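Local coordinates for protein fructosyl amine:oxygen oxidoreductase (Neosartorya fumigata, PDB 4WCT) that probably uses its bound FAD to oxidise the carbon-nitrogen bond of fructosyl amines (Amadori products), removing the sugar from glycated amines with oxygen as electron acceptor, at residues A101-P106 against F112-F117; P124-H129 against F279-G284; P157-G162 against R273-L278; V321-H326 against D450-I455. One frame throughout, in Å; residues are numbered along the deposited sequence. Where two conformers were deposited one is given.

Contact 1. Residues A101-P106 against F112-F117; sequences AWKTDP and FHETGF
W102 and F112 bring the two backbones together, their CA atoms 5.9 Å apart, where the chain leaving helix 86-102 turns back into the short strand 112-113. In the first segment the carbonyl O of A101 receives two backbone amides, those of T104 and D105. The second segment runs as strand through H113 and then bends at E114, the centre of an inverse gamma turn.

The side-chain contact is carried by F112. Its CD2 lies 3.7 Å from W102 CB, and its ring meets the five-membered ring of W102 obliquely, with planes at 37°. A chi1 of 174° swings the phenyl away from its own N and over to the stem of the tryptophan, a place for a purely apolar ring. K103 runs alongside F112, K103 CG 4.0 Å from F112 CE2 at the ring edge. A long aliphatic stem with a charged end suits K103 here: its CG methylene lies against the phenyl, and K103 NZ bonds at 2.7 Å to a water that in turn donates to E114 OE2. That carboxylate oxygen also accepts from the backbone N of G175.

The indole of W102 combines apolar bulk with an N-H for M391 O, and its side chain also touches M393 and P394 of helix 393-404. Together W102 and F112 pack on I179 and M74, so helix 86-102 lies on a three-stranded antiparallel sheet of which strand 112-113 is an outer strand.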
# COMPACT_ATOMS: atom_id res chain seq x y z
N ALA A 101 15.08 -0.00 9.25
CA ALA A 101 15.57 -0.70 8.08
C ALA A 101 15.71 0.18 6.83
O ALA A 101 16.67 0.04 6.09
CB ALA A 101 14.70 -1.92 7.79
N TRP A 102 14.82 1.16 6.63
CA TRP A 102 14.94 2.09 5.55
C TRP A 102 16.23 2.88 5.68
O TRP A 102 16.72 3.43 4.69
CB TRP A 102 13.75 3.08 5.51
CG TRP A 102 12.52 2.52 4.84
CD1 TRP A 102 11.32 2.35 5.43
CD2 TRP A 102 12.36 2.17 3.47
NE1 TRP A 102 10.41 1.89 4.52
CE2 TRP A 102 11.04 1.69 3.33
CE3 TRP A 102 13.23 2.06 2.37
CZ2 TRP A 102 10.54 1.20 2.10
CZ3 TRP A 102 12.72 1.62 1.16
CH2 TRP A 102 11.38 1.19 1.05
N LYS A 103 16.71 3.05 6.92
CA LYS A 103 17.88 3.86 7.15
C LYS A 103 19.15 3.02 7.11
O LYS A 103 20.26 3.58 7.22
CB LYS A 103 17.76 4.58 8.50
CG LYS A 103 16.71 5.68 8.46
CD LYS A 103 16.77 6.56 9.70
CE LYS A 103 16.39 5.85 10.99
NZ LYS A 103 16.13 6.78 12.14
N THR A 104 19.02 1.69 7.04
CA THR A 104 20.18 0.82 7.29
C THR A 104 20.38 -0.30 6.25
O THR A 104 21.51 -0.63 5.89
CB THR A 104 20.13 0.23 8.71
OG1 THR A 104 20.43 1.26 9.65
CG2 THR A 104 21.16 -0.88 8.90
N ASP A 105 19.31 -0.98 5.88
CA ASP A 105 19.45 -2.20 5.05
C ASP A 105 19.92 -1.82 3.65
O ASP A 105 19.24 -1.04 2.96
CB ASP A 105 18.09 -2.91 4.96
CG ASP A 105 18.13 -4.24 4.24
OD1 ASP A 105 18.94 -4.45 3.30
OD2 ASP A 105 17.24 -5.08 4.60
N PRO A 106 21.06 -2.38 3.18
CA PRO A 106 21.60 -1.94 1.90
C PRO A 106 20.65 -2.10 0.69
O PRO A 106 20.73 -1.34 -0.27
CB PRO A 106 22.83 -2.86 1.71
CG PRO A 106 23.25 -3.13 3.11
CD PRO A 106 22.01 -3.25 3.91
N PHE A 112 15.01 5.56 0.48
CA PHE A 112 14.27 6.34 1.49
C PHE A 112 14.78 7.75 1.58
O PHE A 112 15.99 7.96 1.57
CB PHE A 112 14.37 5.69 2.86
CG PHE A 112 13.75 6.49 3.98
CD1 PHE A 112 12.45 6.96 3.91
CD2 PHE A 112 14.47 6.68 5.16
CE1 PHE A 112 11.91 7.73 4.97
CE2 PHE A 112 13.92 7.38 6.24
CZ PHE A 112 12.63 7.87 6.16
N HIS A 113 13.85 8.70 1.50
CA HIS A 113 14.17 10.12 1.54
C HIS A 113 13.49 10.79 2.72
O HIS A 113 12.26 10.96 2.72
CB HIS A 113 13.74 10.77 0.23
CG HIS A 113 14.38 10.14 -0.96
ND1 HIS A 113 15.70 10.41 -1.29
CD2 HIS A 113 14.05 9.02 -1.64
CE1 HIS A 113 16.05 9.62 -2.30
NE2 HIS A 113 15.06 8.79 -2.54
N GLU A 114 14.26 11.05 3.80
CA GLU A 114 13.67 11.44 5.08
C GLU A 114 13.41 12.94 5.06
O GLU A 114 14.06 13.72 5.77
CB GLU A 114 14.55 11.01 6.28
CG GLU A 114 13.86 11.16 7.63
CD GLU A 114 14.68 10.57 8.78
OE1 GLU A 114 15.78 10.07 8.50
OE2 GLU A 114 14.25 10.67 9.94
N THR A 115 12.43 13.34 4.25
CA THR A 115 12.18 14.74 3.99
C THR A 115 11.11 15.35 4.91
O THR A 115 10.86 16.58 4.84
CB THR A 115 11.75 14.96 2.56
OG1 THR A 115 10.56 14.21 2.30
CG2 THR A 115 12.80 14.56 1.57
N GLY A 116 10.40 14.50 5.64
CA GLY A 116 9.35 14.94 6.54
C GLY A 116 7.97 14.77 5.95
O GLY A 116 7.82 14.34 4.80
N PHE A 117 6.94 15.11 6.73
CA PHE A 117 5.56 14.79 6.38
C PHE A 117 4.65 15.82 7.00
O PHE A 117 4.78 16.13 8.20
CB PHE A 117 5.22 13.39 6.91
CG PHE A 117 3.77 12.98 6.79
CD1 PHE A 117 3.18 12.75 5.56
CD2 PHE A 117 2.99 12.85 7.93
CE1 PHE A 117 1.87 12.28 5.47
CE2 PHE A 117 1.68 12.40 7.84
CZ PHE A 117 1.13 12.11 6.60
O HOH W 1 14.54 8.95 11.78

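Contact 2. Residues P124-H129 against F279-G284; sequences PALIDH and FNIAKG
L126 and I281 are the centre of a contact that is apolar throughout, between the first turns of helix 124-135 and the turn of the beta-hairpin joining the antiparallel strands 277-280 and 284-287. The two side chains lie alongside with their ends pointing opposite ways, and L126 CD2 comes to 3.9 Å from I281 CD1. The other branch of the leucine is closer still to its neighbour: L126 CD1 sits 3.5 Å from A282 CB. A forked leucine suits this place because each methyl can address a different residue of the turn, and the small A282 lets the helix approach closely. I281 holds CG1 between its backbone N and carbonyl carbon (chi1 66°), which carries CD1 to both L126 and H129.

The aromatic part is slight. H129 offers the edge of its imidazole, H129 CD2 lying 3.9 Å from I281 CD1, while the same ring meets F435 edge-to-face.

Polar bonds shape the turn itself. N280 OD1 accepts the backbone N of A282 at 2.8 Å, with the donor in the carbonyl plane, making an Asx turn; its ND2 is bonded to H122 ND1, so both ends of the amide are engaged. K283 and G284 both face N280 in a classic beta bulge, and N280 O takes the amides of both. G284 has backbone angles (phi 156°) that suit a residue without CB.

The chemistry divides the work: asparagine and backbone bonds fix the turn from within, whereas the helix is held against it by dispersion and the burial of methyl groups.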
# COMPACT_ATOMS: atom_id res chain seq x y z
N PRO A 124 -12.60 23.04 10.32
CA PRO A 124 -12.32 22.80 11.73
C PRO A 124 -12.50 21.34 12.14
O PRO A 124 -11.70 20.84 12.93
CB PRO A 124 -13.34 23.72 12.45
CG PRO A 124 -13.59 24.82 11.47
CD PRO A 124 -13.45 24.22 10.09
N ALA A 125 -13.51 20.66 11.60
CA ALA A 125 -13.72 19.27 11.94
C ALA A 125 -12.55 18.39 11.50
O ALA A 125 -12.18 17.47 12.22
CB ALA A 125 -15.01 18.76 11.34
N LEU A 126 -12.03 18.61 10.28
CA LEU A 126 -10.92 17.80 9.82
C LEU A 126 -9.69 18.09 10.68
O LEU A 126 -8.92 17.19 11.02
CB LEU A 126 -10.61 18.14 8.35
CG LEU A 126 -11.63 17.65 7.31
CD1 LEU A 126 -11.42 18.30 5.96
CD2 LEU A 126 -11.65 16.13 7.20
N ILE A 127 -9.44 19.37 10.92
CA ILE A 127 -8.29 19.81 11.73
C ILE A 127 -8.34 19.24 13.16
O ILE A 127 -7.35 18.72 13.63
CB ILE A 127 -8.17 21.35 11.75
CG1 ILE A 127 -7.88 21.84 10.34
CG2 ILE A 127 -7.02 21.84 12.63
CD1 ILE A 127 -8.30 23.28 10.13
N ASP A 128 -9.53 19.18 13.75
CA ASP A 128 -9.76 18.59 15.10
C ASP A 128 -9.49 17.09 15.10
O ASP A 128 -8.93 16.53 16.03
CB ASP A 128 -11.23 18.78 15.51
CG ASP A 128 -11.51 20.15 16.10
OD1 ASP A 128 -10.70 21.08 15.90
OD2 ASP A 128 -12.59 20.31 16.72
N HIS A 129 -9.91 16.43 14.04
CA HIS A 129 -9.67 15.02 13.88
C HIS A 129 -8.17 14.71 13.87
O HIS A 129 -7.68 13.75 14.49
CB HIS A 129 -10.33 14.54 12.61
CG HIS A 129 -10.06 13.10 12.30
ND1 HIS A 129 -10.60 12.08 13.04
CD2 HIS A 129 -9.34 12.52 11.31
CE1 HIS A 129 -10.25 10.92 12.50
NE2 HIS A 129 -9.45 11.16 11.48
N PHE A 279 0.17 16.44 2.71
CA PHE A 279 -1.07 15.66 2.72
C PHE A 279 -2.19 16.44 3.41
O PHE A 279 -2.04 16.84 4.55
CB PHE A 279 -0.79 14.35 3.48
CG PHE A 279 -1.99 13.44 3.63
CD1 PHE A 279 -2.92 13.30 2.61
CD2 PHE A 279 -2.11 12.66 4.75
CE1 PHE A 279 -3.93 12.33 2.69
CE2 PHE A 279 -3.12 11.71 4.86
CZ PHE A 279 -4.01 11.52 3.81
N ASN A 280 -3.28 16.66 2.69
CA ASN A 280 -4.54 17.10 3.27
C ASN A 280 -5.51 15.93 3.24
O ASN A 280 -5.79 15.35 2.17
CB ASN A 280 -5.09 18.30 2.48
CG ASN A 280 -6.47 18.73 2.94
OD1 ASN A 280 -7.30 17.90 3.27
ND2 ASN A 280 -6.76 20.00 2.83
N ILE A 281 -5.94 15.51 4.43
CA ILE A 281 -6.67 14.25 4.59
C ILE A 281 -8.01 14.21 3.86
O ILE A 281 -8.61 13.15 3.75
CB ILE A 281 -6.89 13.90 6.07
CG1 ILE A 281 -7.82 14.91 6.73
CG2 ILE A 281 -5.55 13.77 6.78
CD1 ILE A 281 -8.28 14.45 8.11
N ALA A 282 -8.49 15.34 3.36
CA ALA A 282 -9.72 15.34 2.58
C ALA A 282 -9.54 15.92 1.20
O ALA A 282 -10.53 16.25 0.55
CB ALA A 282 -10.84 16.06 3.32
N LYS A 283 -8.29 16.06 0.74
CA LYS A 283 -8.03 16.57 -0.61
C LYS A 283 -7.00 15.74 -1.37
O LYS A 283 -7.26 15.30 -2.48
CB LYS A 283 -7.62 18.04 -0.63
CG LYS A 283 -8.79 18.96 -0.30
CD LYS A 283 -8.47 20.39 -0.74
CE LYS A 283 -9.60 21.34 -0.40
NZ LYS A 283 -10.65 21.25 -1.42
N GLY A 284 -5.87 15.49 -0.75
CA GLY A 284 -4.88 14.63 -1.42
C GLY A 284 -3.47 14.87 -0.93
O GLY A 284 -3.25 15.59 0.04

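Contact 3. Residues P157-G162 against R273-L278; sequences PGVLTG and RNLPVL
This is a buried, wholly apolar contact in which the loop between helix 148-152 and strand 168-172 packs against the chain leading into and beginning strand 277-280, an inner member of the large mixed sheet of this FAD-dependent oxidoreductase fold. Two separate pairs make it, V159 with L275 and L160 with L278. The backbones stay well apart, 9.2 Å between the CA atoms of V159 and L275, so branched aliphatic side chains must span the gap from both sides.

V159 and L275 meet end to end. The valine, one carbon shorter, sends CG1 out anti to its backbone N (chi1 177°), and L275 CD1 meets V159 CG1 4.0 Å away. F286 of strand 284-287 lies beside L160, L275 and L278, giving three of the four side chains a common aromatic neighbour.

Polar groups of the two segments find partners outside them: E288 accepts the backbone amides of N274 and L275, and P157 O is bonded by Q271 NE2. L278 also touches F339 and T343 of helix 330-343, which joins that helix to the same apolar patch.

In the second pair the leucines run across one another, and one methyl from each makes the touch, L160 CD2 standing 4.1 Å from L278 CD2.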
# COMPACT_ATOMS: atom_id res chain seq x y z
N PRO A 157 11.34 28.26 -2.46
CA PRO A 157 10.53 29.23 -3.19
C PRO A 157 10.18 28.74 -4.58
O PRO A 157 11.02 28.13 -5.26
CB PRO A 157 11.42 30.46 -3.27
CG PRO A 157 12.68 30.15 -2.61
CD PRO A 157 12.59 28.82 -1.93
N GLY A 158 8.97 29.03 -5.01
CA GLY A 158 8.51 28.59 -6.31
C GLY A 158 7.72 27.30 -6.30
O GLY A 158 7.12 26.95 -7.31
N VAL A 159 7.84 26.51 -5.23
CA VAL A 159 7.17 25.21 -5.19
C VAL A 159 5.70 25.37 -4.73
O VAL A 159 4.78 25.18 -5.49
CB VAL A 159 7.92 24.25 -4.27
CG1 VAL A 159 7.20 22.92 -4.15
CG2 VAL A 159 9.35 24.07 -4.79
N LEU A 160 5.52 25.85 -3.50
CA LEU A 160 4.17 26.08 -2.98
C LEU A 160 3.84 27.56 -3.16
O LEU A 160 4.56 28.43 -2.67
CB LEU A 160 4.07 25.71 -1.50
CG LEU A 160 4.37 24.24 -1.16
CD1 LEU A 160 4.25 24.01 0.34
CD2 LEU A 160 3.47 23.28 -1.91
N THR A 161 2.78 27.83 -3.90
CA THR A 161 2.45 29.17 -4.32
C THR A 161 1.01 29.53 -3.93
O THR A 161 0.55 30.64 -4.20
CB THR A 161 2.61 29.32 -5.83
OG1 THR A 161 1.73 28.41 -6.49
CG2 THR A 161 4.03 29.03 -6.26
N GLY A 162 0.26 28.56 -3.43
CA GLY A 162 -1.18 28.78 -3.19
C GLY A 162 -1.52 29.51 -1.92
O GLY A 162 -0.66 29.90 -1.12
N ARG A 273 12.97 19.82 -4.80
CA ARG A 273 13.90 18.82 -4.29
C ARG A 273 13.86 18.77 -2.78
O ARG A 273 13.72 19.81 -2.09
CB ARG A 273 15.32 19.14 -4.73
CG ARG A 273 15.60 18.85 -6.18
CD ARG A 273 16.92 19.52 -6.57
NE ARG A 273 17.30 19.24 -7.95
CZ ARG A 273 18.35 19.78 -8.55
NH1 ARG A 273 19.10 20.66 -7.91
NH2 ARG A 273 18.62 19.48 -9.82
N ASN A 274 13.95 17.56 -2.23
CA ASN A 274 13.99 17.37 -0.80
C ASN A 274 12.71 17.82 -0.09
O ASN A 274 12.76 18.35 1.04
CB ASN A 274 15.18 18.12 -0.20
CG ASN A 274 15.73 17.45 1.04
OD1 ASN A 274 15.67 16.23 1.17
ND2 ASN A 274 16.28 18.24 1.95
N LEU A 275 11.56 17.54 -0.70
CA LEU A 275 10.31 18.09 -0.25
C LEU A 275 9.64 17.20 0.80
O LEU A 275 9.53 16.00 0.58
CB LEU A 275 9.36 18.23 -1.45
CG LEU A 275 9.80 19.13 -2.61
CD1 LEU A 275 8.71 19.22 -3.66
CD2 LEU A 275 10.21 20.52 -2.14
N PRO A 276 9.17 17.79 1.90
CA PRO A 276 8.31 16.98 2.74
C PRO A 276 7.05 16.57 1.98
O PRO A 276 6.59 17.30 1.09
CB PRO A 276 7.96 17.90 3.89
CG PRO A 276 8.09 19.27 3.33
CD PRO A 276 9.22 19.19 2.34
N VAL A 277 6.49 15.43 2.34
CA VAL A 277 5.18 15.04 1.79
C VAL A 277 4.16 16.06 2.27
O VAL A 277 4.14 16.37 3.45
CB VAL A 277 4.80 13.63 2.26
CG1 VAL A 277 3.42 13.23 1.77
CG2 VAL A 277 5.86 12.62 1.81
N LEU A 278 3.31 16.56 1.37
CA LEU A 278 2.21 17.41 1.80
C LEU A 278 0.90 16.65 1.61
O LEU A 278 0.53 16.35 0.47
CB LEU A 278 2.18 18.68 0.98
CG LEU A 278 0.98 19.60 1.18
CD1 LEU A 278 0.97 20.23 2.58
CD2 LEU A 278 1.01 20.70 0.14

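Contact 4. Residues V321-H326 against D450-I455; sequences VPFAKH and DQWTKI
K325 lies over one face of the W452 indole, its CE 3.6 Å from W452 CD2, while F323 points toward the tryptophan from its own segment. The lysine chain crosses the ring system with its methylenes pressed on it: K325 CD stands above the six-membered ring, 10° off the normal, as a CH-pi contact. A turn about the CD-CE bond (chi4 86°) sets K325 NZ over the five-membered ring, 4.9 Å from its centroid, a long but well-centred cation-pi pairing. Lysine suits this place because its apolar stem and its cationic end both find use on an electron-rich surface.

F323 presents its ring edge, with F323 CZ 4.0 Å from W452 CH2; its ring also meets F444 edge-to-face. W452 is further packed by P329 and V447, so a large flat residue is hemmed in by aliphatic and aromatic neighbours.

Within its own segment, K454 NZ donates to W452 O at 2.8 Å, nearly in line with the C=O, and to D450 O at 3.1 Å, from above the carbonyl plane. This clasps the backbone on which W452 is mounted. The whole is a lysine-tryptophan cation-pi and CH-pi arrangement, joining the loop ahead of helix 330-343 to the C-terminal tail.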
# COMPACT_ATOMS: atom_id res chain seq x y z
N VAL A 321 -14.14 -6.65 -7.20
CA VAL A 321 -13.16 -7.33 -8.04
C VAL A 321 -12.28 -6.30 -8.74
O VAL A 321 -12.75 -5.54 -9.58
CB VAL A 321 -13.83 -8.20 -9.12
CG1 VAL A 321 -12.75 -8.95 -9.89
CG2 VAL A 321 -14.79 -9.15 -8.44
N PRO A 322 -10.97 -6.38 -8.52
CA PRO A 322 -10.09 -5.45 -9.24
C PRO A 322 -10.06 -5.64 -10.73
O PRO A 322 -10.25 -6.75 -11.23
CB PRO A 322 -8.70 -5.76 -8.66
CG PRO A 322 -8.96 -6.42 -7.34
CD PRO A 322 -10.26 -7.17 -7.52
N PHE A 323 -9.71 -4.56 -11.42
CA PHE A 323 -9.29 -4.59 -12.80
C PHE A 323 -8.22 -3.51 -13.00
O PHE A 323 -8.18 -2.52 -12.26
CB PHE A 323 -10.47 -4.31 -13.74
CG PHE A 323 -11.08 -2.96 -13.56
CD1 PHE A 323 -12.07 -2.73 -12.62
CD2 PHE A 323 -10.68 -1.91 -14.34
CE1 PHE A 323 -12.68 -1.49 -12.53
CE2 PHE A 323 -11.25 -0.66 -14.22
CZ PHE A 323 -12.22 -0.43 -13.27
N ALA A 324 -7.39 -3.68 -14.02
CA ALA A 324 -6.28 -2.72 -14.24
C ALA A 324 -6.69 -1.64 -15.23
O ALA A 324 -7.43 -1.91 -16.20
CB ALA A 324 -5.07 -3.48 -14.75
N LYS A 325 -6.24 -0.40 -15.00
CA LYS A 325 -6.45 0.67 -15.96
C LYS A 325 -5.46 1.80 -15.74
O LYS A 325 -5.30 2.28 -14.60
CB LYS A 325 -7.88 1.22 -15.86
CG LYS A 325 -8.31 2.03 -17.06
CD LYS A 325 -9.82 2.09 -17.18
CE LYS A 325 -10.25 3.01 -18.30
NZ LYS A 325 -10.31 2.33 -19.62
N HIS A 326 -4.79 2.19 -16.83
CA HIS A 326 -3.91 3.34 -16.87
C HIS A 326 -4.62 4.63 -17.28
O HIS A 326 -4.23 5.31 -18.22
CB HIS A 326 -2.73 3.07 -17.77
CG HIS A 326 -1.72 2.16 -17.14
ND1 HIS A 326 -0.44 2.03 -17.65
CD2 HIS A 326 -1.70 1.57 -15.92
CE1 HIS A 326 0.28 1.29 -16.81
NE2 HIS A 326 -0.49 0.94 -15.80
N ASP A 450 -17.16 6.63 -20.78
CA ASP A 450 -16.60 7.84 -21.34
C ASP A 450 -16.20 8.84 -20.25
O ASP A 450 -15.87 9.98 -20.54
CB ASP A 450 -17.60 8.51 -22.29
CG ASP A 450 -18.89 8.88 -21.61
OD1 ASP A 450 -19.09 8.55 -20.42
OD2 ASP A 450 -19.79 9.32 -22.33
N GLN A 451 -16.13 8.36 -19.01
CA GLN A 451 -15.93 9.19 -17.83
C GLN A 451 -14.50 9.05 -17.29
O GLN A 451 -14.27 9.32 -16.11
CB GLN A 451 -16.92 8.72 -16.75
CG GLN A 451 -16.87 9.47 -15.42
CD GLN A 451 -17.24 10.92 -15.55
OE1 GLN A 451 -17.81 11.34 -16.56
NE2 GLN A 451 -16.86 11.72 -14.54
N TRP A 452 -13.55 8.64 -18.13
CA TRP A 452 -12.16 8.43 -17.71
C TRP A 452 -11.25 9.43 -18.42
O TRP A 452 -11.58 9.93 -19.51
CB TRP A 452 -11.73 7.00 -18.04
CG TRP A 452 -12.43 5.98 -17.28
CD1 TRP A 452 -13.68 5.47 -17.53
CD2 TRP A 452 -11.95 5.29 -16.13
NE1 TRP A 452 -13.97 4.47 -16.64
CE2 TRP A 452 -12.93 4.34 -15.77
CE3 TRP A 452 -10.73 5.28 -15.44
CZ2 TRP A 452 -12.74 3.43 -14.72
CZ3 TRP A 452 -10.55 4.39 -14.42
CH2 TRP A 452 -11.54 3.48 -14.06
N THR A 453 -10.07 9.68 -17.85
CA THR A 453 -9.02 10.38 -18.57
C THR A 453 -8.69 9.62 -19.86
O THR A 453 -8.99 8.42 -20.01
CB THR A 453 -7.75 10.57 -17.70
OG1 THR A 453 -7.29 9.31 -17.21
CG2 THR A 453 -8.05 11.48 -16.50
N LYS A 454 -8.09 10.36 -20.79
CA LYS A 454 -7.80 9.87 -22.14
C LYS A 454 -6.36 10.19 -22.48
O LYS A 454 -6.01 10.46 -23.63
CB LYS A 454 -8.81 10.46 -23.14
CG LYS A 454 -10.21 9.90 -22.89
CD LYS A 454 -11.33 10.81 -23.42
CE LYS A 454 -12.71 10.30 -22.97
NZ LYS A 454 -13.14 10.85 -21.64
N ILE A 455 -5.48 9.92 -21.52
CA ILE A 455 -4.07 10.17 -21.69
C ILE A 455 -3.53 9.21 -22.73
O ILE A 455 -3.74 8.02 -22.64
CB ILE A 455 -3.30 10.01 -20.36
CG1 ILE A 455 -3.83 11.02 -19.33
CG2 ILE A 455 -1.81 10.25 -20.58
CD1 ILE A 455 -3.56 10.61 -17.90

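Contacts 1, 2 and 3 form one connected region round the parallel strands 117-121 and 277-280 of the large mixed sheet, whereas the centre of contact 4 stands about 27 to 33 Å from theirs. Contacts 2 and 3 share strand 277-280, segment 273-278 running directly into 279-284, with centres about 19 Å apart; along the chain contact 3 is nested inside the loop closed by contact 2. Contact 1 closes earlier and is tied to both: T115 and G116 meet L275 and V277, and F117 packs on F279. The three thus tie helix and loop elements to one sheet, while contact 4, across the chain's centre from contact 1, fastens the C-terminal tail.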